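PDB 3TMG: glycine betaine, L-proline ABC transporter, glycine/betaine/L-proline-binding protein (ProX) from Borrelia burgdorferi, which binds trimethyl glycine (glycine betaine) and probably hands it on, as related substrate-binding proteins do, to an ABC transporter in the membrane. Local coordinates for residues Gly26-Val34 with Phe231-Met242; Leu35-Tyr44 with Asp221-Phe231. One frame throughout, in Å; residues are numbered along the deposited sequence.

Contact 1. Residues Gly26-Val34 with Phe231-Met242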
loop_
_atom_site.group_PDB
_atom_site.type_symbol
_atom_site.label_atom_id
_atom_site.label_comp_id
_atom_site.label_asym_id
_atom_site.label_seq_id
_atom_site.Cartn_x
_atom_site.Cartn_y
_atom_site.Cartn_z
ATOM N N GLY A 26 -3.334 -5.050 1.489
ATOM C CA GLY A 26 -2.933 -6.184 0.651
ATOM C C GLY A 26 -1.559 -6.124 -0.018
ATOM O O GLY A 26 -0.805 -7.102 0.041
ATOM N N GLY A 27 -1.214 -5.030 -0.700
ATOM C CA GLY A 27 0.043 -5.037 -1.422
ATOM C C GLY A 27 1.234 -4.987 -0.430
ATOM O O GLY A 27 2.269 -5.664 -0.601
ATOM N N GLU A 28 1.103 -4.172 0.598
ATOM C CA GLU A 28 2.196 -4.017 1.561
ATOM C C GLU A 28 2.415 -5.270 2.416
ATOM O O GLU A 28 3.541 -5.606 2.745
ATOM C CB GLU A 28 1.935 -2.777 2.460
ATOM C CG GLU A 28 2.263 -1.500 1.644
ATOM C CD GLU A 28 1.447 -1.280 0.348
ATOM O OE1 GLU A 28 0.166 -1.410 0.399
ATOM O OE2 GLU A 28 2.065 -0.883 -0.730
ATOM N N THR A 29 1.342 -5.933 2.806
ATOM C CA THR A 29 1.450 -7.245 3.452
ATOM C C THR A 29 2.101 -8.292 2.487
ATOM O O THR A 29 2.947 -9.068 2.930
ATOM C CB THR A 29 0.073 -7.724 3.869
ATOM O OG1 THR A 29 -0.514 -6.749 4.760
ATOM C CG2 THR A 29 0.119 -9.112 4.543
ATOM N N ALA A 30 1.687 -8.342 1.221
ATOM C CA ALA A 30 2.379 -9.222 0.213
ATOM C C ALA A 30 3.867 -8.962 0.113
ATOM O O ALA A 30 4.701 -9.888 0.254
ATOM C CB ALA A 30 1.743 -9.124 -1.165
ATOM N N ALA A 31 4.233 -7.707 -0.131
ATOM C CA ALA A 31 5.674 -7.332 -0.190
ATOM C C ALA A 31 6.458 -7.642 1.064
ATOM O O ALA A 31 7.614 -8.110 1.002
ATOM C CB ALA A 31 5.839 -5.844 -0.518
ATOM N N THR A 32 5.859 -7.361 2.229
ATOM C CA THR A 32 6.566 -7.523 3.495
ATOM C C THR A 32 6.817 -9.011 3.828
ATOM O O THR A 32 7.917 -9.387 4.263
ATOM C CB THR A 32 5.829 -6.745 4.631
ATOM O OG1 THR A 32 5.783 -5.355 4.227
ATOM C CG2 THR A 32 6.632 -6.820 5.919
ATOM N N ASN A 33 5.802 -9.851 3.587
ATOM C CA ASN A 33 5.966 -11.306 3.700
ATOM C C ASN A 33 6.949 -11.902 2.690
ATOM O O ASN A 33 7.749 -12.778 3.053
ATOM C CB ASN A 33 4.609 -12.027 3.655
ATOM C CG ASN A 33 3.914 -12.055 5.012
ATOM O OD1 ASN A 33 4.125 -12.980 5.775
ATOM N ND2 ASN A 33 3.034 -11.063 5.299
ATOM N N VAL A 34 6.940 -11.397 1.466
ATOM C CA VAL A 34 7.991 -11.814 0.490
ATOM C C VAL A 34 9.392 -11.489 1.034
ATOM O O VAL A 34 10.242 -12.372 1.065
ATOM C CB VAL A 34 7.813 -11.165 -0.892
ATOM C CG1 VAL A 34 9.074 -11.364 -1.777
ATOM C CG2 VAL A 34 6.604 -11.779 -1.574
ATOM N N PHE A 231 15.266 -4.283 -3.637
ATOM C CA PHE A 231 13.904 -4.795 -3.794
ATOM C C PHE A 231 13.119 -3.931 -4.809
ATOM O O PHE A 231 12.983 -2.732 -4.618
ATOM C CB PHE A 231 13.193 -4.783 -2.446
ATOM C CG PHE A 231 11.724 -5.115 -2.530
ATOM C CD1 PHE A 231 11.318 -6.351 -3.000
ATOM C CD2 PHE A 231 10.759 -4.179 -2.143
ATOM C CE1 PHE A 231 9.950 -6.654 -3.079
ATOM C CE2 PHE A 231 9.376 -4.473 -2.220
ATOM C CZ PHE A 231 8.983 -5.701 -2.686
ATOM N N TYR A 232 12.557 -4.566 -5.826
ATOM C CA TYR A 232 11.786 -3.851 -6.843
ATOM C C TYR A 232 10.866 -4.870 -7.490
ATOM O O TYR A 232 11.292 -6.000 -7.794
ATOM C CB TYR A 232 12.715 -3.233 -7.935
ATOM C CG TYR A 232 11.928 -2.338 -8.851
ATOM C CD1 TYR A 232 11.269 -2.860 -9.991
ATOM C CD2 TYR A 232 11.746 -0.996 -8.515
ATOM C CE1 TYR A 232 10.498 -2.024 -10.805
ATOM C CE2 TYR A 232 10.988 -0.159 -9.287
ATOM C CZ TYR A 232 10.375 -0.668 -10.425
ATOM O OH TYR A 232 9.619 0.226 -11.125
ATOM N N TRP A 233 9.618 -4.492 -7.712
ATOM C CA TRP A 233 8.761 -5.368 -8.515
ATOM C C TRP A 233 7.652 -4.615 -9.209
ATOM O O TRP A 233 7.519 -3.391 -9.022
ATOM C CB TRP A 233 8.239 -6.536 -7.658
ATOM C CG TRP A 233 7.358 -6.167 -6.482
ATOM C CD1 TRP A 233 7.058 -4.903 -5.959
ATOM C CD2 TRP A 233 6.599 -7.115 -5.669
ATOM N NE1 TRP A 233 6.197 -5.024 -4.883
ATOM C CE2 TRP A 233 5.863 -6.335 -4.690
ATOM C CE3 TRP A 233 6.473 -8.516 -5.671
ATOM C CZ2 TRP A 233 5.014 -6.932 -3.755
ATOM C CZ3 TRP A 233 5.630 -9.115 -4.726
ATOM C CH2 TRP A 233 4.924 -8.337 -3.784
ATOM N N SER A 234 6.837 -5.374 -9.966
ATOM C CA SER A 234 5.881 -4.809 -10.914
ATOM C C SER A 234 4.552 -5.560 -10.871
ATOM O O SER A 234 4.442 -6.608 -10.246
ATOM C CB SER A 234 6.469 -4.857 -12.338
ATOM O OG SER A 234 7.771 -4.325 -12.351
ATOM N N ASP A 235 3.541 -4.997 -11.539
ATOM C CA ASP A 235 2.178 -5.545 -11.560
ATOM C C ASP A 235 2.112 -7.031 -11.844
ATOM O O ASP A 235 1.283 -7.732 -11.274
ATOM C CB ASP A 235 1.367 -4.834 -12.680
ATOM C CG ASP A 235 0.834 -3.473 -12.231
ATOM O OD1 ASP A 235 1.191 -3.032 -11.144
ATOM O OD2 ASP A 235 0.054 -2.825 -12.963
ATOM N N ASP A 236 2.918 -7.520 -12.785
ATOM C CA ASP A 236 2.773 -8.933 -13.121
ATOM C C ASP A 236 3.166 -9.868 -11.983
ATOM O O ASP A 236 2.752 -11.018 -12.009
ATOM C CB ASP A 236 3.530 -9.308 -14.368
ATOM C CG ASP A 236 4.987 -9.253 -14.165
ATOM O OD1 ASP A 236 5.469 -8.490 -13.314
ATOM O OD2 ASP A 236 5.675 -9.982 -14.868
ATOM N N LEU A 237 3.960 -9.386 -11.008
ATOM C CA LEU A 237 4.252 -10.180 -9.780
ATOM C C LEU A 237 3.292 -9.870 -8.611
ATOM O O LEU A 237 2.760 -10.780 -7.944
ATOM C CB LEU A 237 5.703 -9.950 -9.319
ATOM C CG LEU A 237 6.741 -10.310 -10.422
ATOM C CD1 LEU A 237 8.163 -10.098 -9.899
ATOM C CD2 LEU A 237 6.551 -11.764 -10.876
ATOM N N ILE A 238 3.076 -8.588 -8.348
ATOM C CA ILE A 238 2.309 -8.189 -7.141
ATOM C C ILE A 238 0.808 -8.468 -7.308
ATOM O O ILE A 238 0.163 -8.912 -6.346
ATOM C CB ILE A 238 2.595 -6.705 -6.714
ATOM C CG1 ILE A 238 1.860 -6.348 -5.420
ATOM C CG2 ILE A 238 2.098 -5.721 -7.769
ATOM C CD1 ILE A 238 2.264 -5.000 -4.782
ATOM N N LEU A 239 0.238 -8.226 -8.494
ATOM C CA LEU A 239 -1.223 -8.409 -8.638
ATOM C C LEU A 239 -1.685 -9.854 -8.448
ATOM O O LEU A 239 -2.625 -10.070 -7.694
ATOM C CB LEU A 239 -1.821 -7.774 -9.934
ATOM C CG LEU A 239 -1.861 -6.217 -9.899
ATOM C CD1 LEU A 239 -2.141 -5.641 -11.270
ATOM C CD2 LEU A 239 -2.939 -5.730 -8.910
ATOM N N PRO A 240 -1.019 -10.842 -9.087
ATOM C CA PRO A 240 -1.447 -12.206 -8.834
ATOM C C PRO A 240 -1.335 -12.597 -7.354
ATOM O O PRO A 240 -2.170 -13.381 -6.842
ATOM C CB PRO A 240 -0.428 -13.017 -9.629
ATOM C CG PRO A 240 -0.240 -12.171 -10.865
ATOM C CD PRO A 240 -0.095 -10.788 -10.249
ATOM N N LEU A 241 -0.290 -12.091 -6.699
ATOM C CA LEU A 241 -0.064 -12.424 -5.303
ATOM C C LEU A 241 -1.120 -11.788 -4.404
ATOM O O LEU A 241 -1.637 -12.470 -3.493
ATOM C CB LEU A 241 1.352 -12.074 -4.861
ATOM C CG LEU A 241 1.717 -12.394 -3.399
ATOM C CD1 LEU A 241 1.465 -13.892 -3.073
ATOM C CD2 LEU A 241 3.173 -12.032 -3.107
ATOM N N MET A 242 -1.417 -10.493 -4.618
ATOM C CA MET A 242 -2.468 -9.804 -3.826
ATOM C C MET A 242 -3.816 -10.544 -4.029
ATOM O O MET A 242 -4.552 -10.829 -3.063
ATOM C CB MET A 242 -2.600 -8.336 -4.269
ATOM C CG MET A 242 -1.398 -7.426 -3.953
ATOM S SD MET A 242 -1.778 -5.768 -4.624
ATOM C CE MET A 242 -3.448 -5.529 -3.940
#
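The indole of W233 meets A31 with the benzo part of its ring, CZ2 standing 3.5 Å from A31 CB, while both of its faces are occupied by residues of 231-242. F231 lies on one face, its CZ 3.6 Å above the indole plane and offset toward the rim; I238 CB takes the opposite face, likewise off-centre. At the edge, near the plane, comes the carbonyl oxygen of G27. The indole is turned inward by a first torsion that sets W233 CG between the backbone N and the carbonyl carbon (chi1 63°). F231 CZ also touches A31 CB, at 3.8 Å, and a single methyl is thus met by two aromatic rings.

Flanking this centre, the CD2 branch of L241 reaches A30 CB and V34 CG2, both at 3.8 Å. At G27 the helix backbone itself is the contact surface: its CA packs against M242 SD (3.8 Å) and I238 CD1 (4.0 Å). The helical segments 26-34 and 235-242 cross at 107°, their axes 9.5 Å apart at closest. E28, whose CB turns away from this interface, touches the bound trimethyl glycine, and its OE2 is hydrogen-bonded to W72 NE1. No hydrogen bond joins the two segments: their union is apolar and buried and depends on shape, G27 and the alanines of 26-34 letting the rings, L241 and M242 close in.

Contact 2. Residues Leu35-Tyr44 with Asp221-Phe231; sequences LKVVFEKMGY and DFDAYYVFDHF
F39 reaches across to the helix 222-230 with the far end of its ring, and its side chain gives the plan of the contact. From CB, CG is directed anti to the carbonyl carbon (chi1 -78°), which carries the ring over to the partner helix. F39 CD1 lies 4.0 Å above the plane of the Y44 ring, toward its rim. F39 CE1 comes to 3.7 Å from A224 CA, and the A224 carbonyl oxygen lies at the edge of the F39 ring, in plane. At the tip, F39 CZ meets V227 CB at 3.6 Å, while F39 CE2 on the other flank sits over a face of the F228 ring, 4.1 Å from F228 CZ; the two rings meet obliquely.

V227 is met on both of its branches. Its CG2 touches M42 SD at 3.6 Å; on the other branch the V227 and L35 side chains run past each other in opposite directions, CG1 of V227 against CD2 of L35. L35 CD1 makes a CH-pi contact over the F231 ring, 4.2 Å from the centroid and 20° off the normal.

Beyond these apolar rows, Y44 OH lies 2.8 Å from D221 OD1 and about as near D221 OD2, and a bond to either would be weak; ring and carboxylate are nearly coplanar, 8° apart. D221 is the N-cap of helix 222-230, its OD1 accepting from A224 N, which arrives from above the carboxylate plane. A water bridges Y44 OH to D223 OD2, donating to the latter, which also bonds to Y275 OH. The contact therefore combines an apolar interior with a polar end, where the N-terminus of helix 222-230 and the tyrosine hydroxyl probably help to stabilise the negative charge of D221.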
loop_
_atom_site.group_PDB
_atom_site.type_symbol
_atom_site.label_atom_id
_atom_site.label_comp_id
_atom_site.label_asym_id
_atom_site.label_seq_id
_atom_site.Cartn_x
_atom_site.Cartn_y
_atom_site.Cartn_z
ATOM N N LEU A 35 9.619 -10.250 1.484
ATOM C CA LEU A 35 10.931 -9.899 2.038
ATOM C C LEU A 35 11.277 -10.681 3.307
ATOM O O LEU A 35 12.445 -11.065 3.538
ATOM C CB LEU A 35 11.081 -8.396 2.220
ATOM C CG LEU A 35 11.337 -7.612 0.919
ATOM C CD1 LEU A 35 11.714 -6.168 1.237
ATOM C CD2 LEU A 35 12.435 -8.194 0.009
ATOM N N LYS A 36 10.264 -10.973 4.122
ATOM C CA LYS A 36 10.507 -11.826 5.261
ATOM C C LYS A 36 11.119 -13.183 4.818
ATOM O O LYS A 36 12.088 -13.671 5.406
ATOM C CB LYS A 36 9.200 -12.048 6.019
ATOM C CG LYS A 36 9.409 -12.874 7.278
ATOM C CD LYS A 36 8.075 -12.954 8.006
ATOM C CE LYS A 36 7.950 -14.306 8.605
ATOM N NZ LYS A 36 7.961 -14.156 10.069
ATOM N N VAL A 37 10.516 -13.796 3.810
ATOM C CA VAL A 37 10.988 -15.086 3.257
ATOM C C VAL A 37 12.411 -14.967 2.688
ATOM O O VAL A 37 13.267 -15.801 2.962
ATOM C CB VAL A 37 9.985 -15.628 2.207
ATOM C CG1 VAL A 37 10.553 -16.856 1.503
ATOM C CG2 VAL A 37 8.673 -15.985 2.915
ATOM N N VAL A 38 12.665 -13.907 1.927
ATOM C CA VAL A 38 13.999 -13.630 1.394
ATOM C C VAL A 38 15.063 -13.540 2.517
ATOM O O VAL A 38 16.097 -14.257 2.459
ATOM C CB VAL A 38 13.971 -12.346 0.549
ATOM C CG1 VAL A 38 15.376 -11.967 0.138
ATOM C CG2 VAL A 38 13.065 -12.551 -0.662
ATOM N N PHE A 39 14.800 -12.721 3.552
ATOM C CA PHE A 39 15.735 -12.603 4.680
ATOM C C PHE A 39 15.917 -13.930 5.448
ATOM O O PHE A 39 17.026 -14.267 5.868
ATOM C CB PHE A 39 15.339 -11.481 5.627
ATOM C CG PHE A 39 15.699 -10.118 5.145
ATOM C CD1 PHE A 39 17.022 -9.793 4.849
ATOM C CD2 PHE A 39 14.730 -9.122 5.023
ATOM C CE1 PHE A 39 17.353 -8.508 4.404
ATOM C CE2 PHE A 39 15.060 -7.852 4.599
ATOM C CZ PHE A 39 16.376 -7.537 4.281
ATOM N N GLU A 40 14.835 -14.683 5.643
ATOM C CA GLU A 40 14.950 -16.010 6.247
ATOM C C GLU A 40 15.889 -16.920 5.467
ATOM O O GLU A 40 16.723 -17.622 6.089
ATOM C CB GLU A 40 13.603 -16.695 6.417
ATOM C CG GLU A 40 12.739 -16.047 7.485
ATOM C CD GLU A 40 11.316 -16.599 7.535
ATOM O OE1 GLU A 40 10.869 -17.312 6.613
ATOM O OE2 GLU A 40 10.624 -16.309 8.526
ATOM N N LYS A 41 15.752 -16.933 4.139
ATOM C CA LYS A 41 16.617 -17.788 3.323
ATOM C C LYS A 41 18.077 -17.364 3.382
ATOM O O LYS A 41 18.972 -18.215 3.233
ATOM C CB LYS A 41 16.123 -17.896 1.901
ATOM C CG LYS A 41 14.969 -18.871 1.799
ATOM C CD LYS A 41 14.216 -18.673 0.507
ATOM C CE LYS A 41 14.948 -19.363 -0.639
ATOM N NZ LYS A 41 15.436 -20.707 -0.203
ATOM N N MET A 42 18.306 -16.063 3.610
ATOM C CA MET A 42 19.636 -15.520 3.915
ATOM C C MET A 42 20.119 -15.770 5.355
ATOM O O MET A 42 21.244 -15.380 5.699
ATOM C CB MET A 42 19.706 -14.014 3.620
ATOM C CG MET A 42 19.491 -13.645 2.164
ATOM S SD MET A 42 19.194 -11.897 1.842
ATOM C CE MET A 42 20.621 -11.105 2.619
ATOM N N GLY A 43 19.308 -16.417 6.194
ATOM C CA GLY A 43 19.776 -16.809 7.541
ATOM C C GLY A 43 19.425 -15.798 8.628
ATOM O O GLY A 43 19.978 -15.843 9.721
ATOM N N TYR A 44 18.476 -14.903 8.350
ATOM C CA TYR A 44 18.013 -13.958 9.364
ATOM C C TYR A 44 16.845 -14.503 10.183
ATOM O O TYR A 44 15.986 -15.256 9.682
ATOM C CB TYR A 44 17.527 -12.652 8.688
ATOM C CG TYR A 44 18.636 -11.747 8.267
ATOM C CD1 TYR A 44 19.411 -12.059 7.167
ATOM C CD2 TYR A 44 18.940 -10.583 8.990
ATOM C CE1 TYR A 44 20.459 -11.238 6.772
ATOM C CE2 TYR A 44 20.001 -9.756 8.609
ATOM C CZ TYR A 44 20.747 -10.088 7.486
ATOM O OH TYR A 44 21.798 -9.306 7.054
ATOM N N ASP A 221 24.459 -3.236 9.005
ATOM C CA ASP A 221 24.171 -4.496 8.365
ATOM C C ASP A 221 24.032 -4.229 6.876
ATOM O O ASP A 221 22.939 -3.978 6.363
ATOM C CB ASP A 221 22.904 -5.128 8.956
ATOM C CG ASP A 221 22.618 -6.508 8.404
ATOM O OD1 ASP A 221 23.274 -6.947 7.419
ATOM O OD2 ASP A 221 21.709 -7.163 8.963
ATOM N N PHE A 222 25.162 -4.256 6.191
ATOM C CA PHE A 222 25.157 -3.936 4.794
ATOM C C PHE A 222 24.372 -4.918 3.939
ATOM O O PHE A 222 23.788 -4.514 2.926
ATOM C CB PHE A 222 26.591 -3.771 4.234
ATOM C CG PHE A 222 26.597 -3.238 2.832
ATOM C CD1 PHE A 222 25.996 -2.022 2.550
ATOM C CD2 PHE A 222 27.119 -3.984 1.782
ATOM C CE1 PHE A 222 25.945 -1.528 1.240
ATOM C CE2 PHE A 222 27.111 -3.491 0.485
ATOM C CZ PHE A 222 26.522 -2.268 0.210
ATOM N N ASP A 223 24.379 -6.199 4.309
ATOM C CA ASP A 223 23.579 -7.195 3.594
ATOM C C ASP A 223 22.077 -6.881 3.646
ATOM O O ASP A 223 21.372 -7.016 2.608
ATOM C CB ASP A 223 23.859 -8.594 4.130
ATOM C CG ASP A 223 25.259 -9.092 3.762
ATOM O OD1 ASP A 223 25.909 -8.518 2.867
ATOM O OD2 ASP A 223 25.688 -10.059 4.380
ATOM N N ALA A 224 21.585 -6.465 4.824
ATOM C CA ALA A 224 20.160 -6.116 4.966
ATOM C C ALA A 224 19.863 -4.837 4.201
ATOM O O ALA A 224 18.857 -4.763 3.513
ATOM C CB ALA A 224 19.710 -5.973 6.425
ATOM N N TYR A 225 20.746 -3.844 4.320
ATOM C CA TYR A 225 20.650 -2.614 3.518
ATOM C C TYR A 225 20.552 -2.911 2.026
ATOM O O TYR A 225 19.689 -2.355 1.332
ATOM C CB TYR A 225 21.854 -1.716 3.805
ATOM C CG TYR A 225 21.849 -0.416 3.041
ATOM C CD1 TYR A 225 22.377 -0.342 1.751
ATOM C CD2 TYR A 225 21.293 0.736 3.593
ATOM C CE1 TYR A 225 22.361 0.858 1.028
ATOM C CE2 TYR A 225 21.284 1.941 2.891
ATOM C CZ TYR A 225 21.826 2.002 1.610
ATOM O OH TYR A 225 21.811 3.190 0.874
ATOM N N TYR A 226 21.419 -3.796 1.541
ATOM C CA TYR A 226 21.464 -4.156 0.127
ATOM C C TYR A 226 20.118 -4.702 -0.343
ATOM O O TYR A 226 19.636 -4.294 -1.390
ATOM C CB TYR A 226 22.597 -5.176 -0.104
ATOM C CG TYR A 226 22.817 -5.608 -1.537
ATOM C CD1 TYR A 226 21.879 -6.420 -2.192
ATOM C CD2 TYR A 226 23.992 -5.228 -2.241
ATOM C CE1 TYR A 226 22.079 -6.825 -3.498
ATOM C CE2 TYR A 226 24.212 -5.644 -3.540
ATOM C CZ TYR A 226 23.268 -6.452 -4.150
ATOM O OH TYR A 226 23.481 -6.832 -5.458
ATOM N N VAL A 227 19.485 -5.590 0.441
ATOM C CA VAL A 227 18.188 -6.131 0.041
ATOM C C VAL A 227 17.128 -5.011 -0.022
ATOM O O VAL A 227 16.388 -4.900 -1.013
ATOM C CB VAL A 227 17.727 -7.261 0.975
ATOM C CG1 VAL A 227 16.353 -7.755 0.580
ATOM C CG2 VAL A 227 18.749 -8.398 0.953
ATOM N N PHE A 228 17.049 -4.177 1.016
ATOM C CA PHE A 228 16.131 -3.039 0.965
ATOM C C PHE A 228 16.404 -2.144 -0.263
ATOM O O PHE A 228 15.460 -1.632 -0.915
ATOM C CB PHE A 228 16.196 -2.199 2.259
ATOM C CG PHE A 228 15.498 -2.838 3.465
ATOM C CD1 PHE A 228 14.122 -3.090 3.448
ATOM C CD2 PHE A 228 16.208 -3.140 4.618
ATOM C CE1 PHE A 228 13.474 -3.650 4.557
ATOM C CE2 PHE A 228 15.569 -3.716 5.735
ATOM C CZ PHE A 228 14.196 -3.952 5.710
ATOM N N ASP A 229 17.685 -1.970 -0.578
ATOM C CA ASP A 229 18.091 -1.074 -1.671
ATOM C C ASP A 229 17.779 -1.672 -3.061
ATOM O O ASP A 229 17.575 -0.925 -4.023
ATOM C CB ASP A 229 19.593 -0.773 -1.516
ATOM C CG ASP A 229 20.058 0.430 -2.332
ATOM O OD1 ASP A 229 19.298 1.388 -2.598
ATOM O OD2 ASP A 229 21.220 0.401 -2.715
ATOM N N HIS A 230 17.700 -2.999 -3.167
ATOM C CA HIS A 230 17.489 -3.675 -4.442
ATOM C C HIS A 230 16.108 -4.216 -4.671
ATOM O O HIS A 230 15.768 -4.557 -5.795
ATOM C CB HIS A 230 18.541 -4.804 -4.654
ATOM C CG HIS A 230 19.943 -4.286 -4.896
ATOM N ND1 HIS A 230 20.743 -3.865 -3.894
ATOM C CD2 HIS A 230 20.677 -4.134 -6.083
ATOM C CE1 HIS A 230 21.932 -3.464 -4.423
ATOM N NE2 HIS A 230 21.875 -3.632 -5.753
ATOM N N PHE A 231 15.266 -4.283 -3.637
ATOM C CA PHE A 231 13.904 -4.795 -3.794
ATOM C C PHE A 231 13.119 -3.931 -4.809
ATOM O O PHE A 231 12.983 -2.732 -4.618
ATOM C CB PHE A 231 13.193 -4.783 -2.446
ATOM C CG PHE A 231 11.724 -5.115 -2.530
ATOM C CD1 PHE A 231 11.318 -6.351 -3.000
ATOM C CD2 PHE A 231 10.759 -4.179 -2.143
ATOM C CE1 PHE A 231 9.950 -6.654 -3.079
ATOM C CE2 PHE A 231 9.376 -4.473 -2.220
ATOM C CZ PHE A 231 8.983 -5.701 -2.686
HETATM O O HOH W 1 24.168 -10.647 6.762
#

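How the contacts relate
Both contacts use helix 26-41, its first part in contact 1 and its later turns in contact 2, and they share F231, which follows helix 222-230 and leads toward helix 235-247. Their centres are 16 Å apart. Along the chain, contact 2 is nested inside the loop that contact 1 closes. In contact 1, G27 lies about 7 Å from the bound trimethyl glycine and its neighbour E28 belongs to the pocket, whereas contact 2 lies away from the annotated sites, even the shared F231 having its side chain about 13 Å from the ligand. Helix 26-41 thus leads away from the pocket, the contact centres lying about 10 and 20 Å from the chain's centre.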